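Local structure of exosome complex component Rrp42 (Archaeoglobus fulgidus, 3M7N) at residues C248-K251 against L252-K255. The protein probably serves as a non-catalytic subunit of the archaeal exosome, an RNA-degrading complex, and contributes to shaping the active site of its partner Rrp41. Residues are numbered along the deposited sequence; the frame is centred on the assembly and turned at random.
Sequences CARK and LREK
Leu-252 follows Cys-248 by one helical turn, and its amide N gives a nearly straight hydrogen bond to Cys-248 O (3.0 Å, 171° at the hydrogen). With CG anti to its own carbonyl carbon (chi1 -79°), the leucine lays its branch back against the preceding turn, CG 3.4 Å from Cys-248 O. Being apolar and branched, it suits this buried place, where it touches Val-185 and, on strand 35-39, Val-35. Arg-253 repeats the i to i+4 backbone bond, its N lying 2.9 Å from Ala-249 O. Its chain leaves with CG anti to the backbone N (chi1 -167°) and bends at chi3, which carries the guanidinium over that same carbonyl: Ala-249 O sits 3.6 Å above one face, toward the rim. NH1 comes 4.1 Å from Ala-249 CB, a methyl short enough for the arginine to pass close to this turn. The polar end is held by Leu-183 O at NE and Thr-216 OG1 at NH2. Lys-251 lies at the exposed border, where a long charged chain can reach solvent; its NZ is 5.1 Å from Glu-254 OE1, too far for a salt bridge, although the opposite charges may attract weakly. Lys-251 O receives Glu-254 N at 2.9 Å, an i to i+3 bond, while the bond from that N to Arg-250 O is weak. Such bonding marks the C-terminal part of helix 235-253, which packs on strand 185-192 of the second RNase PH-family domain.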
ATOM      1  N   CYS H 248      18.555 -32.426  22.531  1.00 28.96           N
ATOM      2  CA  CYS H 248      17.521 -31.517  23.068  1.00 23.46           C
ATOM      3  C   CYS H 248      16.106 -31.880  22.633  1.00 25.26           C
ATOM      4  O   CYS H 248      15.173 -31.820  23.427  1.00 27.07           O
ATOM      5  CB  CYS H 248      17.778 -30.071  22.631  1.00 22.15           C
ATOM      6  SG  CYS H 248      19.145 -29.269  23.433  1.00 28.11           S
ATOM      7  N   ALA H 249      15.956 -32.221  21.357  1.00 24.43           N
ATOM      8  CA  ALA H 249      14.678 -32.625  20.786  1.00 24.82           C
ATOM      9  C   ALA H 249      14.124 -33.865  21.494  1.00 29.99           C
ATOM     10  O   ALA H 249      12.913 -33.983  21.724  1.00 28.64           O
ATOM     11  CB  ALA H 249      14.845 -32.899  19.273  1.00 18.75           C
ATOM     12  N   ARG H 250      15.019 -34.791  21.825  1.00 30.47           N
ATOM     13  CA  ARG H 250      14.642 -36.013  22.525  1.00 34.20           C
ATOM     14  C   ARG H 250      14.111 -35.691  23.913  1.00 32.08           C
ATOM     15  O   ARG H 250      13.048 -36.163  24.283  1.00 33.77           O
ATOM     16  CB  ARG H 250      15.824 -36.996  22.627  1.00 35.68           C
ATOM     17  CG  ARG H 250      15.823 -38.126  21.590  1.00 42.55           C
ATOM     18  CD  ARG H 250      16.501 -39.392  22.145  1.00 41.81           C
ATOM     19  NE  ARG H 250      17.619 -39.043  23.017  1.00 38.25           N
ATOM     20  CZ  ARG H 250      18.847 -38.766  22.593  1.00 39.19           C
ATOM     21  NH1 ARG H 250      19.794 -38.443  23.466  1.00 37.49           N
ATOM     22  NH2 ARG H 250      19.137 -38.820  21.299  1.00 39.65           N
ATOM     23  N   LYS H 251      14.853 -34.902  24.687  1.00 30.06           N
ATOM     24  CA  LYS H 251      14.362 -34.480  26.001  1.00 35.11           C
ATOM     25  C   LYS H 251      12.972 -33.848  25.885  1.00 39.28           C
ATOM     26  O   LYS H 251      12.037 -34.213  26.605  1.00 46.57           O
ATOM     27  CB  LYS H 251      15.305 -33.464  26.628  1.00 33.71           C
ATOM     28  CG  LYS H 251      16.532 -34.050  27.312  1.00 43.78           C
ATOM     29  CD  LYS H 251      17.050 -35.273  26.592  1.00 44.91           C
ATOM     30  CE  LYS H 251      18.128 -35.994  27.404  1.00 46.23           C
ATOM     31  NZ  LYS H 251      18.191 -37.445  27.011  1.00 50.35           N
ATOM     32  N   LEU H 252      12.845 -32.895  24.970  1.00 29.29           N
ATOM     33  CA  LEU H 252      11.580 -32.233  24.742  1.00 34.07           C
ATOM     34  C   LEU H 252      10.483 -33.237  24.477  1.00 36.14           C
ATOM     35  O   LEU H 252       9.369 -33.121  24.997  1.00 38.59           O
ATOM     36  CB  LEU H 252      11.704 -31.248  23.569  1.00 27.65           C
ATOM     37  CG  LEU H 252      12.370 -29.938  24.005  1.00 29.80           C
ATOM     38  CD1 LEU H 252      12.534 -28.977  22.850  1.00 24.75           C
ATOM     39  CD2 LEU H 252      11.560 -29.296  25.137  1.00 27.73           C
ATOM     40  N   ARG H 253      10.814 -34.219  23.650  1.00 36.92           N
ATOM     41  CA  ARG H 253       9.866 -35.215  23.183  1.00 35.81           C
ATOM     42  C   ARG H 253       9.318 -35.965  24.387  1.00 41.96           C
ATOM     43  O   ARG H 253       8.185 -36.428  24.383  1.00 45.57           O
ATOM     44  CB  ARG H 253      10.570 -36.159  22.200  1.00 33.92           C
ATOM     45  CG  ARG H 253       9.665 -37.060  21.375  1.00 30.79           C
ATOM     46  CD  ARG H 253      10.420 -37.660  20.189  1.00 30.81           C
ATOM     47  NE  ARG H 253      10.525 -36.715  19.094  1.00 27.23           N
ATOM     48  CZ  ARG H 253      11.655 -36.185  18.641  1.00 31.57           C
ATOM     49  NH1 ARG H 253      12.835 -36.523  19.176  1.00 25.74           N
ATOM     50  NH2 ARG H 253      11.595 -35.305  17.635  1.00 25.99           N
ATOM     51  N   GLU H 254      10.109 -36.042  25.446  1.00 40.21           N
ATOM     52  CA  GLU H 254       9.697 -36.813  26.607  1.00 47.93           C
ATOM     53  C   GLU H 254       8.741 -36.044  27.530  1.00 52.25           C
ATOM     54  O   GLU H 254       8.209 -36.598  28.491  1.00 59.54           O
ATOM     55  CB  GLU H 254      10.927 -37.384  27.329  1.00 51.66           C
ATOM     56  CG  GLU H 254      11.088 -37.033  28.798  1.00 58.37           C
ATOM     57  CD  GLU H 254      12.435 -37.507  29.348  1.00 71.21           C
ATOM     58  OE1 GLU H 254      13.315 -37.881  28.527  1.00 62.04           O
ATOM     59  OE2 GLU H 254      12.610 -37.505  30.593  1.00 75.64           O
ATOM     60  N   LYS H 255       8.500 -34.777  27.216  1.00 48.34           N
ATOM     61  CA  LYS H 255       7.510 -34.001  27.945  1.00 48.08           C
ATOM     62  C   LYS H 255       6.092 -34.333  27.452  1.00 48.29           C
ATOM     63  O   LYS H 255       5.110 -34.045  28.124  1.00 55.69           O
ATOM     64  CB  LYS H 255       7.805 -32.493  27.850  1.00 43.26           C
ATOM     65  CG  LYS H 255       9.060 -32.064  28.608  1.00 50.06           C
ATOM     66  CD  LYS H 255       9.153 -30.556  28.793  1.00 41.80           C
ATOM     67  CE  LYS H 255      10.175 -30.178  29.892  1.00 51.88           C
ATOM     68  NZ  LYS H 255      10.048 -28.740  30.438  1.00 45.48           N
TER